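Local coordinates for protein neurotoxin (Clostridium botulinum, PDB 3N7L) that probably binds gangliosides on neuronal membranes as the receptor-binding domain of a mosaic D/C botulinum neurotoxin, at residues R323-D328 / Y382-G387; L316-P321 / R343-F348; E300-F305 / S367-N372; V330-L335 / L397-K402; A360-L365 / L374-I379. All coordinates share one frame; numbering follows the deposited sequence.

Contact 1. Residues R323-D328 / Y382-G387; sequences RNLGTD and YSFKLG. With SO4 (sulfate ion), chain D.
The guanidinium of Arg323 reaches the backbone carbonyl of Ser383, and NH1 donates to Ser383 O at 2.9 Å. The bond is bent, 132° at the hydrogen, as the oxygen lies off the guanidinium plane; NH1 in turn stands above the carbonyl plane. With CG lodged between backbone N and carbonyl carbon (chi1 47°) and further bends at chi2 and chi3, the arginine chain crosses Phe384 at a slant, CG 3.6 Å from Phe384 CB. Leu325 supplies the apolar half: its CD2 sits over one face of the Phe384 ring in a CH-pi contact, 4.0 Å from the centroid, and packs 3.8 Å from Tyr382 CB. In the beta-trefoil subdomain this fastens the loop between strands 313-318 and 329-335 to the end of strand 373-384, at the surface of the domain; Leu325 also touches Pro331 and Ile398. The loop has its own shape-keeping bond, an Asx turn in which Asn324 OD1 accepts from Gly326 N at 2.6 Å. The amide nitrogen of the same side chain, ND2, donates to O1 of a sulfate ion (3.1 Å), while Asp328 N donates to sulfate O3 (2.7 Å); the ion probably comes from the crystallisation liquor.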
# COMPACT_ATOMS: atom_id res chain seq x y z
N ARG A 323 6.33 30.14 -23.90
CA ARG A 323 7.72 30.17 -24.36
C ARG A 323 8.22 28.74 -24.24
O ARG A 323 7.71 27.97 -23.43
CB ARG A 323 8.56 31.08 -23.46
CG ARG A 323 8.33 30.82 -21.99
CD ARG A 323 9.55 31.07 -21.12
NE ARG A 323 10.02 32.45 -21.17
CZ ARG A 323 10.71 33.03 -20.20
NH1 ARG A 323 11.02 32.36 -19.10
NH2 ARG A 323 11.12 34.28 -20.34
N ASN A 324 9.22 28.37 -25.04
CA ASN A 324 9.76 27.02 -24.98
C ASN A 324 10.30 26.75 -23.57
O ASN A 324 11.08 27.54 -23.04
CB ASN A 324 10.89 26.86 -26.00
CG ASN A 324 11.29 25.41 -26.19
OD1 ASN A 324 11.59 24.70 -25.22
ND2 ASN A 324 11.30 24.95 -27.44
N LEU A 325 9.89 25.64 -22.97
CA LEU A 325 10.33 25.31 -21.62
C LEU A 325 11.69 24.60 -21.58
O LEU A 325 12.36 24.58 -20.55
CB LEU A 325 9.29 24.43 -20.92
CG LEU A 325 7.86 24.97 -20.81
CD1 LEU A 325 7.00 23.98 -20.04
CD2 LEU A 325 7.87 26.32 -20.11
N GLY A 326 12.08 24.02 -22.71
CA GLY A 326 13.35 23.33 -22.77
C GLY A 326 13.36 22.27 -23.86
O GLY A 326 12.30 21.88 -24.37
N THR A 327 14.55 21.80 -24.21
CA THR A 327 14.70 20.78 -25.24
C THR A 327 13.97 19.50 -24.86
O THR A 327 14.14 18.98 -23.77
CB THR A 327 16.19 20.43 -25.48
OG1 THR A 327 16.92 21.63 -25.78
CG2 THR A 327 16.33 19.47 -26.65
N ASP A 328 13.15 19.01 -25.78
CA ASP A 328 12.38 17.78 -25.57
C ASP A 328 11.39 17.82 -24.41
O ASP A 328 11.02 16.78 -23.87
CB ASP A 328 13.33 16.59 -25.37
CG ASP A 328 14.21 16.34 -26.58
OD1 ASP A 328 13.67 16.14 -27.69
OD2 ASP A 328 15.45 16.35 -26.41
N TYR A 382 8.85 25.53 -14.09
CA TYR A 382 9.28 26.30 -15.24
C TYR A 382 8.67 27.70 -15.22
O TYR A 382 7.54 27.89 -14.73
CB TYR A 382 8.91 25.58 -16.53
CG TYR A 382 9.53 24.21 -16.60
CD1 TYR A 382 8.86 23.09 -16.09
CD2 TYR A 382 10.81 24.03 -17.13
CE1 TYR A 382 9.45 21.84 -16.09
CE2 TYR A 382 11.42 22.78 -17.13
CZ TYR A 382 10.73 21.69 -16.61
OH TYR A 382 11.33 20.45 -16.59
N SER A 383 9.41 28.66 -15.75
CA SER A 383 8.96 30.04 -15.78
C SER A 383 8.35 30.43 -17.12
O SER A 383 9.04 30.53 -18.13
CB SER A 383 10.14 30.97 -15.47
OG SER A 383 9.77 32.33 -15.58
N PHE A 384 7.03 30.62 -17.12
CA PHE A 384 6.35 31.04 -18.33
C PHE A 384 5.03 31.72 -17.97
O PHE A 384 4.85 32.15 -16.83
CB PHE A 384 6.15 29.87 -19.32
CG PHE A 384 5.29 28.73 -18.80
CD1 PHE A 384 4.10 28.40 -19.43
CD2 PHE A 384 5.71 27.95 -17.72
CE1 PHE A 384 3.33 27.31 -19.00
CE2 PHE A 384 4.94 26.87 -17.27
CZ PHE A 384 3.75 26.54 -17.92
N LYS A 385 4.11 31.83 -18.93
CA LYS A 385 2.84 32.49 -18.67
C LYS A 385 1.62 31.60 -18.89
O LYS A 385 1.52 30.91 -19.91
CB LYS A 385 2.74 33.75 -19.55
CG LYS A 385 3.90 34.72 -19.36
CD LYS A 385 3.80 35.92 -20.29
CE LYS A 385 4.90 36.93 -20.00
NZ LYS A 385 4.87 38.07 -20.96
N LEU A 386 0.70 31.63 -17.93
CA LEU A 386 -0.54 30.85 -18.01
C LEU A 386 -1.73 31.74 -17.66
O LEU A 386 -1.61 32.67 -16.85
CB LEU A 386 -0.51 29.66 -17.04
CG LEU A 386 0.41 28.47 -17.36
CD1 LEU A 386 0.41 27.49 -16.19
CD2 LEU A 386 -0.05 27.78 -18.64
N GLY A 387 -2.87 31.45 -18.27
CA GLY A 387 -4.08 32.22 -18.01
C GLY A 387 -3.94 33.71 -18.25
O GLY A 387 -3.55 34.15 -19.33
S SO4 D . 12.68 21.52 -28.63
O1 SO4 D . 13.34 22.70 -28.04
O2 SO4 D . 11.62 21.96 -29.55
O3 SO4 D . 12.08 20.66 -27.56
O4 SO4 D . 13.70 20.73 -29.35

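Contact 2. Residues L316-P321 / R343-F348; sequences LGMYKP and RKYGSF
Gly317, next to last in strand 313-318, meets Gly346, just after helix 339-345, with their CA atoms 4.0 Å apart. This is how the short helix is tied to a strand of the beta-trefoil subdomain: backbone to backbone, where two glycines pass close. Met318 N donates to Tyr345 O at 3.0 Å, nearly straight at 160°, although the donor stands above the carbonyl plane. Two CA-H...O contacts accompany it, Gly317 CA to the same Tyr345 O and Gly346 CA to Leu316 O, each 3.4 Å. Among side chains, Met318 does the reaching. Its chain runs straight through chi2 and then bends at chi3 (-78°), which carries the methyl CE back to 3.6 Å from Tyr345 CA and to the edge of the Tyr345 ring, in its plane. One face of that ring is taken by its own neighbour, Lys344 CB, above the centre. Met318 also packs on Val330 and Leu365, bringing two further strands to the helix end. A water bridges two carbonyls of the junction, donating to Leu316 O at 2.8 Å and to Gly346 O at 2.6 Å.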
# COMPACT_ATOMS: atom_id res chain seq x y z
N LEU A 316 -6.44 15.38 -19.83
CA LEU A 316 -5.06 15.85 -19.77
C LEU A 316 -4.47 15.70 -21.16
O LEU A 316 -4.75 14.72 -21.85
CB LEU A 316 -4.27 15.05 -18.73
CG LEU A 316 -4.82 15.14 -17.30
CD1 LEU A 316 -3.80 14.56 -16.33
CD2 LEU A 316 -5.12 16.60 -16.95
N GLY A 317 -3.67 16.68 -21.57
CA GLY A 317 -3.06 16.62 -22.89
C GLY A 317 -1.98 17.68 -23.03
O GLY A 317 -1.95 18.67 -22.30
N MET A 318 -1.07 17.45 -23.98
CA MET A 318 0.02 18.39 -24.22
C MET A 318 -0.52 19.68 -24.82
O MET A 318 -1.55 19.68 -25.49
CB MET A 318 1.04 17.78 -25.19
CG MET A 318 1.77 16.56 -24.65
SD MET A 318 2.92 15.85 -25.87
CE MET A 318 1.76 14.95 -26.91
N TYR A 319 0.18 20.78 -24.57
CA TYR A 319 -0.21 22.07 -25.13
C TYR A 319 1.07 22.87 -25.36
O TYR A 319 2.12 22.52 -24.82
CB TYR A 319 -1.16 22.82 -24.18
CG TYR A 319 -0.56 23.25 -22.87
CD1 TYR A 319 0.04 24.49 -22.72
CD2 TYR A 319 -0.58 22.40 -21.76
CE1 TYR A 319 0.60 24.89 -21.51
CE2 TYR A 319 -0.02 22.78 -20.54
CZ TYR A 319 0.56 24.03 -20.42
OH TYR A 319 1.13 24.41 -19.24
N LYS A 320 0.98 23.93 -26.16
CA LYS A 320 2.14 24.77 -26.45
C LYS A 320 2.25 25.87 -25.40
O LYS A 320 1.34 26.68 -25.23
CB LYS A 320 2.02 25.41 -27.83
CG LYS A 320 3.27 26.18 -28.28
CD LYS A 320 3.14 26.67 -29.72
CE LYS A 320 4.43 27.33 -30.21
NZ LYS A 320 4.76 28.56 -29.45
N PRO A 321 3.37 25.91 -24.67
CA PRO A 321 3.56 26.93 -23.64
C PRO A 321 3.87 28.29 -24.25
O PRO A 321 4.25 28.38 -25.42
CB PRO A 321 4.72 26.36 -22.82
CG PRO A 321 5.57 25.72 -23.89
CD PRO A 321 4.55 25.02 -24.78
N ARG A 343 -6.10 10.92 -28.47
CA ARG A 343 -5.27 9.83 -28.95
C ARG A 343 -3.88 10.31 -29.37
O ARG A 343 -2.89 9.58 -29.26
CB ARG A 343 -5.95 9.12 -30.12
CG ARG A 343 -7.32 8.55 -29.76
CD ARG A 343 -8.03 7.98 -30.99
NE ARG A 343 -7.54 6.65 -31.32
CZ ARG A 343 -7.85 5.55 -30.64
NH1 ARG A 343 -8.67 5.62 -29.59
NH2 ARG A 343 -7.35 4.37 -31.00
N LYS A 344 -3.81 11.55 -29.85
CA LYS A 344 -2.53 12.10 -30.29
C LYS A 344 -1.76 12.88 -29.24
O LYS A 344 -0.52 12.87 -29.24
CB LYS A 344 -2.74 13.01 -31.51
CG LYS A 344 -3.30 12.28 -32.73
CD LYS A 344 -3.47 13.21 -33.91
CE LYS A 344 -4.48 14.31 -33.62
NZ LYS A 344 -4.76 15.12 -34.84
N TYR A 345 -2.46 13.56 -28.34
CA TYR A 345 -1.77 14.37 -27.35
C TYR A 345 -1.99 14.05 -25.88
O TYR A 345 -1.34 14.65 -25.02
CB TYR A 345 -2.11 15.84 -27.58
CG TYR A 345 -1.95 16.26 -29.02
CD1 TYR A 345 -0.72 16.12 -29.66
CD2 TYR A 345 -3.02 16.78 -29.74
CE1 TYR A 345 -0.56 16.48 -31.00
CE2 TYR A 345 -2.88 17.15 -31.07
CZ TYR A 345 -1.65 16.99 -31.70
OH TYR A 345 -1.50 17.35 -33.02
N GLY A 346 -2.88 13.11 -25.57
CA GLY A 346 -3.13 12.79 -24.17
C GLY A 346 -3.29 11.34 -23.79
O GLY A 346 -3.89 11.03 -22.77
N SER A 347 -2.72 10.43 -24.59
CA SER A 347 -2.83 9.01 -24.29
C SER A 347 -1.54 8.47 -23.69
O SER A 347 -0.44 8.81 -24.15
CB SER A 347 -3.19 8.24 -25.56
OG SER A 347 -4.41 8.71 -26.09
N PHE A 348 -1.67 7.65 -22.65
CA PHE A 348 -0.51 7.09 -21.98
C PHE A 348 -0.51 5.58 -21.83
O PHE A 348 -1.56 4.93 -21.83
CB PHE A 348 -0.35 7.70 -20.58
CG PHE A 348 -0.18 9.18 -20.57
CD1 PHE A 348 -1.27 10.02 -20.69
CD2 PHE A 348 1.09 9.75 -20.49
CE1 PHE A 348 -1.12 11.41 -20.72
CE2 PHE A 348 1.27 11.13 -20.52
CZ PHE A 348 0.16 11.96 -20.64
O HOH W 1 -5.03 12.22 -20.73

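Contact 3. Residues E300-F305 / S367-N372; sequences ENVLYF and SNATTN
No aromatic ring takes part where Glu300 and Val302 meet the turn around Ala369 and Thr371; the flat group that reaches across is the Glu300 carboxylate. Its OE1 comes 4.0 Å from Thr371 CB, the two side chains crossing at about a right angle. A water donates to the same OE1 (2.6 Å) and to Thr371 O (2.6 Å), joining the segments that no direct hydrogen bond links. OE2 forms a salt bridge with Arg373, so both carboxylate oxygens are engaged, and the pairing probably favours the charged form. The apolar centre is Val302, whose two methyls split the work. CG1, anti to the backbone N (chi1 -176°), lies 3.7 Å from Ala369 O, whereas CG2 rests 3.7 Å from Thr370 O and also touches Thr371 CG2. The turn they lean on is a type I' beta turn from Ser367 to Thr370, with Asn368 and Ala369 both at positive phi. Thr370 OG1 holds it: the hydroxyl donates in the carbonyl plane to Ser367 O at 2.6 Å, an oxygen that also takes Thr370 N, and accepts from Asn372 N in an ST turn. Asn372 ND2 adds a second donor to OG1 at 2.9 Å, OG1 lying off the plane of that amide. The contact thus sets the connection between hairpin strands 359-366 and 373-384 of the beta-trefoil against the start of strand 302-308. Asn368 and Ala369 touch Lys344 and Arg343 of helix 339-345, and Glu300 packs on Ile349 and Gln351 of strand 348-354.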
# COMPACT_ATOMS: atom_id res chain seq x y z
N GLU A 300 0.84 -2.72 -19.38
CA GLU A 300 0.80 -2.14 -20.72
C GLU A 300 -0.50 -1.53 -21.26
O GLU A 300 -0.63 -1.35 -22.46
CB GLU A 300 1.31 -3.17 -21.72
CG GLU A 300 2.81 -3.39 -21.64
CD GLU A 300 3.59 -2.17 -22.08
OE1 GLU A 300 3.53 -1.83 -23.28
OE2 GLU A 300 4.25 -1.54 -21.23
N ASN A 301 -1.46 -1.22 -20.39
CA ASN A 301 -2.71 -0.61 -20.85
C ASN A 301 -2.48 0.79 -21.40
O ASN A 301 -1.61 1.52 -20.93
CB ASN A 301 -3.73 -0.50 -19.70
CG ASN A 301 -4.34 -1.83 -19.31
OD1 ASN A 301 -3.94 -2.89 -19.78
ND2 ASN A 301 -5.34 -1.77 -18.43
N VAL A 302 -3.26 1.17 -22.41
CA VAL A 302 -3.18 2.51 -22.98
C VAL A 302 -4.42 3.21 -22.43
O VAL A 302 -5.53 2.67 -22.51
CB VAL A 302 -3.23 2.49 -24.53
CG1 VAL A 302 -3.03 3.90 -25.07
CG2 VAL A 302 -2.13 1.57 -25.07
N LEU A 303 -4.23 4.40 -21.86
CA LEU A 303 -5.35 5.12 -21.23
C LEU A 303 -5.21 6.64 -21.31
O LEU A 303 -4.24 7.16 -21.85
CB LEU A 303 -5.42 4.69 -19.76
CG LEU A 303 -4.07 4.73 -19.02
CD1 LEU A 303 -3.70 6.15 -18.65
CD2 LEU A 303 -4.13 3.86 -17.75
N TYR A 304 -6.21 7.34 -20.78
CA TYR A 304 -6.16 8.80 -20.73
C TYR A 304 -6.81 9.28 -19.43
O TYR A 304 -7.42 8.50 -18.70
CB TYR A 304 -6.83 9.45 -21.97
CG TYR A 304 -8.32 9.21 -22.14
CD1 TYR A 304 -8.80 8.04 -22.72
CD2 TYR A 304 -9.25 10.19 -21.74
CE1 TYR A 304 -10.18 7.84 -22.92
CE2 TYR A 304 -10.62 10.00 -21.94
CZ TYR A 304 -11.08 8.83 -22.53
OH TYR A 304 -12.43 8.63 -22.71
N PHE A 305 -6.67 10.57 -19.14
CA PHE A 305 -7.21 11.12 -17.90
C PHE A 305 -8.24 12.22 -18.08
O PHE A 305 -8.02 13.17 -18.83
CB PHE A 305 -6.07 11.66 -17.02
CG PHE A 305 -5.01 10.65 -16.71
CD1 PHE A 305 -3.86 10.57 -17.49
CD2 PHE A 305 -5.15 9.78 -15.63
CE1 PHE A 305 -2.86 9.63 -17.20
CE2 PHE A 305 -4.16 8.84 -15.33
CZ PHE A 305 -3.01 8.77 -16.12
N SER A 367 2.05 6.83 -28.65
CA SER A 367 2.06 7.30 -30.03
C SER A 367 0.72 6.90 -30.63
O SER A 367 0.46 5.72 -30.84
CB SER A 367 3.19 6.64 -30.82
OG SER A 367 3.21 7.14 -32.14
N ASN A 368 -0.12 7.89 -30.88
CA ASN A 368 -1.44 7.66 -31.45
C ASN A 368 -2.22 6.54 -30.76
O ASN A 368 -2.83 5.69 -31.42
CB ASN A 368 -1.32 7.36 -32.95
CG ASN A 368 -0.90 8.58 -33.74
OD1 ASN A 368 0.11 8.56 -34.45
ND2 ASN A 368 -1.68 9.65 -33.63
N ALA A 369 -2.21 6.55 -29.43
CA ALA A 369 -2.92 5.55 -28.65
C ALA A 369 -2.46 4.09 -28.85
O ALA A 369 -3.25 3.17 -28.65
CB ALA A 369 -4.42 5.67 -28.89
N THR A 370 -1.21 3.89 -29.25
CA THR A 370 -0.68 2.53 -29.41
C THR A 370 0.24 2.29 -28.21
O THR A 370 0.35 3.14 -27.32
CB THR A 370 0.17 2.36 -30.71
OG1 THR A 370 1.29 3.25 -30.68
CG2 THR A 370 -0.68 2.63 -31.95
N THR A 371 0.89 1.13 -28.16
CA THR A 371 1.80 0.84 -27.05
C THR A 371 3.22 1.35 -27.34
O THR A 371 4.15 1.09 -26.57
CB THR A 371 1.86 -0.67 -26.76
OG1 THR A 371 1.98 -1.39 -28.00
CG2 THR A 371 0.61 -1.13 -26.03
N ASN A 372 3.37 2.09 -28.43
CA ASN A 372 4.66 2.66 -28.80
C ASN A 372 4.89 3.91 -27.97
O ASN A 372 4.07 4.82 -27.96
CB ASN A 372 4.69 2.99 -30.29
CG ASN A 372 4.51 1.76 -31.16
OD1 ASN A 372 5.29 0.81 -31.08
ND2 ASN A 372 3.47 1.77 -31.99
O HOH W 2 4.92 -0.00 -24.39

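Contact 4. Residues V330-L335 / L397-K402; sequences VPLGAL and LIPVIK
Val330 and Ile401 bond reciprocally: Val330 N donates to Ile401 O at 3.0 Å, and Ile401 N returns to Val330 O at 2.9 Å and 172°. This antiparallel hydrogen-bonded pair is followed by a third bond, Leu332 N to Pro399 O at 3.1 Å, where the donor stands above the carbonyl plane. Between them Pro331 faces Val400 as a non-hydrogen-bonded pair, so the amide hydrogen that proline lacks is not called for across this ladder. Val400 sends its own carbonyl the other way, probably to Ser378 N, and Gly333 bonds to Gly317 instead. Val330 and Ile401 lie side by side, CG1 of Val330 only 3.6 Å from Ile401 CB, because chi1 of 54° puts CG1 between N and the carbonyl carbon. On the face that carries Pro331 and Val400, Pro331 CB meets Ile398 CD1 at 3.6 Å. Pro399 CG packs on Leu332 CB at 3.8 Å. The strands diverge beyond this short ladder, their N-to-C directions 130° apart. Strand 313-318 flanks 329-335, strand 373-384 flanks 394-402, and Leu332 and Ile401 both touch Leu377 of strand 373-384.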
# COMPACT_ATOMS: atom_id res chain seq x y z
N VAL A 330 7.58 19.11 -23.06
CA VAL A 330 6.27 19.60 -23.46
C VAL A 330 5.37 19.53 -22.23
O VAL A 330 5.23 18.47 -21.60
CB VAL A 330 5.69 18.76 -24.64
CG1 VAL A 330 5.68 17.28 -24.28
CG2 VAL A 330 4.29 19.25 -24.99
N PRO A 331 4.76 20.66 -21.85
CA PRO A 331 3.90 20.64 -20.67
C PRO A 331 2.60 19.88 -20.88
O PRO A 331 2.11 19.77 -22.01
CB PRO A 331 3.64 22.12 -20.42
CG PRO A 331 3.52 22.64 -21.82
CD PRO A 331 4.69 21.96 -22.53
N LEU A 332 2.06 19.36 -19.79
CA LEU A 332 0.80 18.64 -19.81
C LEU A 332 -0.25 19.55 -19.18
O LEU A 332 -0.03 20.09 -18.09
CB LEU A 332 0.92 17.35 -19.00
CG LEU A 332 -0.31 16.46 -19.12
CD1 LEU A 332 -0.36 15.89 -20.54
CD2 LEU A 332 -0.25 15.34 -18.09
N GLY A 333 -1.38 19.73 -19.86
CA GLY A 333 -2.43 20.59 -19.34
C GLY A 333 -3.80 19.95 -19.33
O GLY A 333 -3.93 18.75 -19.52
N ALA A 334 -4.83 20.76 -19.10
CA ALA A 334 -6.21 20.26 -19.06
C ALA A 334 -6.95 20.87 -20.25
O ALA A 334 -7.20 22.07 -20.29
CB ALA A 334 -6.88 20.66 -17.75
N LEU A 335 -7.32 20.03 -21.21
CA LEU A 335 -7.97 20.50 -22.42
C LEU A 335 -9.34 19.90 -22.69
O LEU A 335 -9.57 18.71 -22.46
CB LEU A 335 -7.06 20.21 -23.62
CG LEU A 335 -5.59 20.57 -23.42
CD1 LEU A 335 -4.75 19.94 -24.52
CD2 LEU A 335 -5.44 22.08 -23.40
N LEU A 397 4.99 24.89 -11.04
CA LEU A 397 5.38 23.50 -10.86
C LEU A 397 4.34 22.80 -11.71
O LEU A 397 3.14 22.87 -11.43
CB LEU A 397 5.26 23.09 -9.40
CG LEU A 397 5.61 21.64 -9.04
CD1 LEU A 397 7.05 21.33 -9.48
CD2 LEU A 397 5.44 21.44 -7.55
N ILE A 398 4.79 22.12 -12.77
CA ILE A 398 3.87 21.48 -13.69
C ILE A 398 4.23 20.07 -14.11
O ILE A 398 5.38 19.64 -14.00
CB ILE A 398 3.79 22.28 -15.00
CG1 ILE A 398 5.17 22.28 -15.67
CG2 ILE A 398 3.33 23.71 -14.74
CD1 ILE A 398 5.14 22.61 -17.15
N PRO A 399 3.23 19.32 -14.58
CA PRO A 399 3.47 17.96 -15.04
C PRO A 399 4.08 18.23 -16.42
O PRO A 399 3.59 19.10 -17.15
CB PRO A 399 2.07 17.35 -15.11
CG PRO A 399 1.22 18.53 -15.44
CD PRO A 399 1.79 19.64 -14.61
N VAL A 400 5.16 17.53 -16.77
CA VAL A 400 5.84 17.77 -18.03
C VAL A 400 6.32 16.45 -18.65
O VAL A 400 6.68 15.52 -17.94
CB VAL A 400 7.07 18.70 -17.81
CG1 VAL A 400 8.07 18.02 -16.89
CG2 VAL A 400 7.72 19.08 -19.13
N ILE A 401 6.31 16.38 -19.97
CA ILE A 401 6.75 15.18 -20.66
C ILE A 401 8.12 15.41 -21.31
O ILE A 401 8.34 16.43 -21.95
CB ILE A 401 5.74 14.77 -21.76
CG1 ILE A 401 4.37 14.50 -21.13
CG2 ILE A 401 6.22 13.52 -22.48
CD1 ILE A 401 3.28 14.22 -22.13
N LYS A 402 9.04 14.47 -21.11
CA LYS A 402 10.36 14.54 -21.72
C LYS A 402 10.21 13.62 -22.92
O LYS A 402 10.06 12.40 -22.77
CB LYS A 402 11.44 14.02 -20.77
CG LYS A 402 12.84 14.01 -21.37
CD LYS A 402 13.31 15.42 -21.73
CE LYS A 402 14.66 15.39 -22.45
NZ LYS A 402 15.72 14.77 -21.62

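Contact 5. Residues A360-L365 / L374-I379; sequences ASQLFL and LGILSI
Phe364 lies beside Ile376, pointing the same way, its CE1 3.8 Å from Ile376 CD1. Ile376 has CG1 anti to the backbone N (chi1 -171°), which carries CD1 out to CE1, oblique to the ring. Gly375 O sits near the plane of the same ring, at its edge, and is also 3.1 Å from Phe364 CA in a CA-H...O contact. Arg373 adds a cation-pi contact to this ring. Phe364 and Ile376 form an antiparallel non-hydrogen-bonded pair in the beta hairpin of strands 359-366 and 373-384 of the trefoil subdomain. Next along the ladder, Leu363 and Leu377 also run side by side, CD1 to CD2 at 3.9 Å; Leu363 continues to Phe348 and Trp417, and Leu377 to Ile401. Leu377 N donates to Leu363 O at 2.9 Å, arriving almost in line with the carbonyl. Between the same two residues, a water stands 2.8 Å from both Leu363 N and Leu377 O, accepting from Leu363 N and probably donating to Leu377 O. Trp417 NE1 is another donor to Leu377 O. Toward the turn, Leu365 N donates to Gly375 O through a bent bond, 138° at the hydrogen, and Leu374 N donates to Leu365 O at 2.9 Å. The ladder therefore mixes direct bonds with a water bridge, and its polar accounting is incomplete: Gly375 N is buried here with no partner in the model, a probable energetic cost set against the surrounding apolar packing.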
# COMPACT_ATOMS: atom_id res chain seq x y z
N ALA A 360 3.18 2.81 -6.84
CA ALA A 360 3.13 3.88 -7.82
C ALA A 360 3.12 3.36 -9.25
O ALA A 360 2.90 2.17 -9.49
CB ALA A 360 4.31 4.84 -7.62
N SER A 361 3.37 4.26 -10.19
CA SER A 361 3.38 3.89 -11.58
C SER A 361 4.16 4.89 -12.40
O SER A 361 4.45 6.00 -11.95
CB SER A 361 1.95 3.83 -12.12
OG SER A 361 1.35 5.12 -12.06
N GLN A 362 4.52 4.48 -13.60
CA GLN A 362 5.20 5.34 -14.54
C GLN A 362 4.26 5.44 -15.72
O GLN A 362 3.56 4.48 -16.06
CB GLN A 362 6.56 4.75 -14.93
CG GLN A 362 7.65 5.10 -13.93
CD GLN A 362 9.03 4.64 -14.36
OE1 GLN A 362 10.01 5.38 -14.23
NE2 GLN A 362 9.12 3.42 -14.88
N LEU A 363 4.22 6.62 -16.32
CA LEU A 363 3.34 6.90 -17.45
C LEU A 363 4.16 7.36 -18.65
O LEU A 363 4.90 8.33 -18.58
CB LEU A 363 2.32 7.97 -17.04
CG LEU A 363 1.30 7.51 -15.99
CD1 LEU A 363 0.71 8.71 -15.25
CD2 LEU A 363 0.21 6.71 -16.69
N PHE A 364 4.01 6.64 -19.76
CA PHE A 364 4.72 6.96 -20.99
C PHE A 364 3.76 7.53 -22.04
O PHE A 364 2.69 6.97 -22.26
CB PHE A 364 5.40 5.70 -21.53
CG PHE A 364 6.39 5.10 -20.58
CD1 PHE A 364 7.70 5.56 -20.54
CD2 PHE A 364 6.01 4.11 -19.68
CE1 PHE A 364 8.62 5.05 -19.61
CE2 PHE A 364 6.91 3.59 -18.75
CZ PHE A 364 8.22 4.07 -18.72
N LEU A 365 4.13 8.64 -22.66
CA LEU A 365 3.30 9.24 -23.70
C LEU A 365 3.16 8.22 -24.83
O LEU A 365 4.16 7.68 -25.32
CB LEU A 365 3.92 10.53 -24.23
CG LEU A 365 3.19 11.15 -25.43
CD1 LEU A 365 1.78 11.53 -25.02
CD2 LEU A 365 3.95 12.37 -25.94
N LEU A 374 6.70 7.43 -26.71
CA LEU A 374 7.31 8.64 -27.26
C LEU A 374 8.00 9.46 -26.18
O LEU A 374 8.82 10.32 -26.49
CB LEU A 374 6.25 9.52 -27.93
CG LEU A 374 5.50 8.95 -29.13
CD1 LEU A 374 4.54 10.00 -29.66
CD2 LEU A 374 6.49 8.53 -30.20
N GLY A 375 7.66 9.22 -24.92
CA GLY A 375 8.27 9.98 -23.85
C GLY A 375 7.78 9.54 -22.48
O GLY A 375 6.98 8.62 -22.38
N ILE A 376 8.26 10.20 -21.44
CA ILE A 376 7.86 9.85 -20.08
C ILE A 376 7.31 11.07 -19.35
O ILE A 376 7.72 12.20 -19.63
CB ILE A 376 9.06 9.22 -19.31
CG1 ILE A 376 8.57 8.65 -17.98
CG2 ILE A 376 10.16 10.25 -19.10
CD1 ILE A 376 9.64 7.89 -17.22
N LEU A 377 6.37 10.85 -18.44
CA LEU A 377 5.76 11.95 -17.69
C LEU A 377 6.54 12.24 -16.42
O LEU A 377 6.75 11.36 -15.59
CB LEU A 377 4.31 11.62 -17.32
CG LEU A 377 3.56 12.72 -16.55
CD1 LEU A 377 3.43 13.96 -17.42
CD2 LEU A 377 2.17 12.23 -16.15
N SER A 378 6.96 13.49 -16.26
CA SER A 378 7.68 13.90 -15.07
C SER A 378 7.04 15.17 -14.52
O SER A 378 5.89 15.49 -14.84
CB SER A 378 9.16 14.13 -15.41
OG SER A 378 9.92 14.28 -14.22
N ILE A 379 7.79 15.90 -13.70
CA ILE A 379 7.28 17.11 -13.08
C ILE A 379 8.44 18.08 -12.90
O ILE A 379 9.58 17.66 -12.79
CB ILE A 379 6.64 16.77 -11.71
CG1 ILE A 379 5.91 17.96 -11.12
CG2 ILE A 379 7.73 16.29 -10.75
CD1 ILE A 379 5.07 17.59 -9.89
O HOH W 3 5.87 8.74 -15.40

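All five contacts lie in the C-terminal, trefoil-clan region and all reach one curled antiparallel sheet. Contacts 2 and 4 are nearest, centres about 8 Å apart, because strands 313-318 and 329-335 are neighbours; contacts 1 and 3 stand farthest apart, about 25 Å between centres. Contacts 1 and 5 share strand 373-384, contact 1 at its end and contact 5 near its start, and contact 4 continues onto the next strand, 394-402. Along the chain contact 5 is nested inside contacts 1 and 4, contact 2 inside contact 3; contacts 2 and 5 follow in series, and the other pairs cross. Such interleaving stitches sequence-distant strands into one compact body and so builds the trefoil part of the receptor-binding domain.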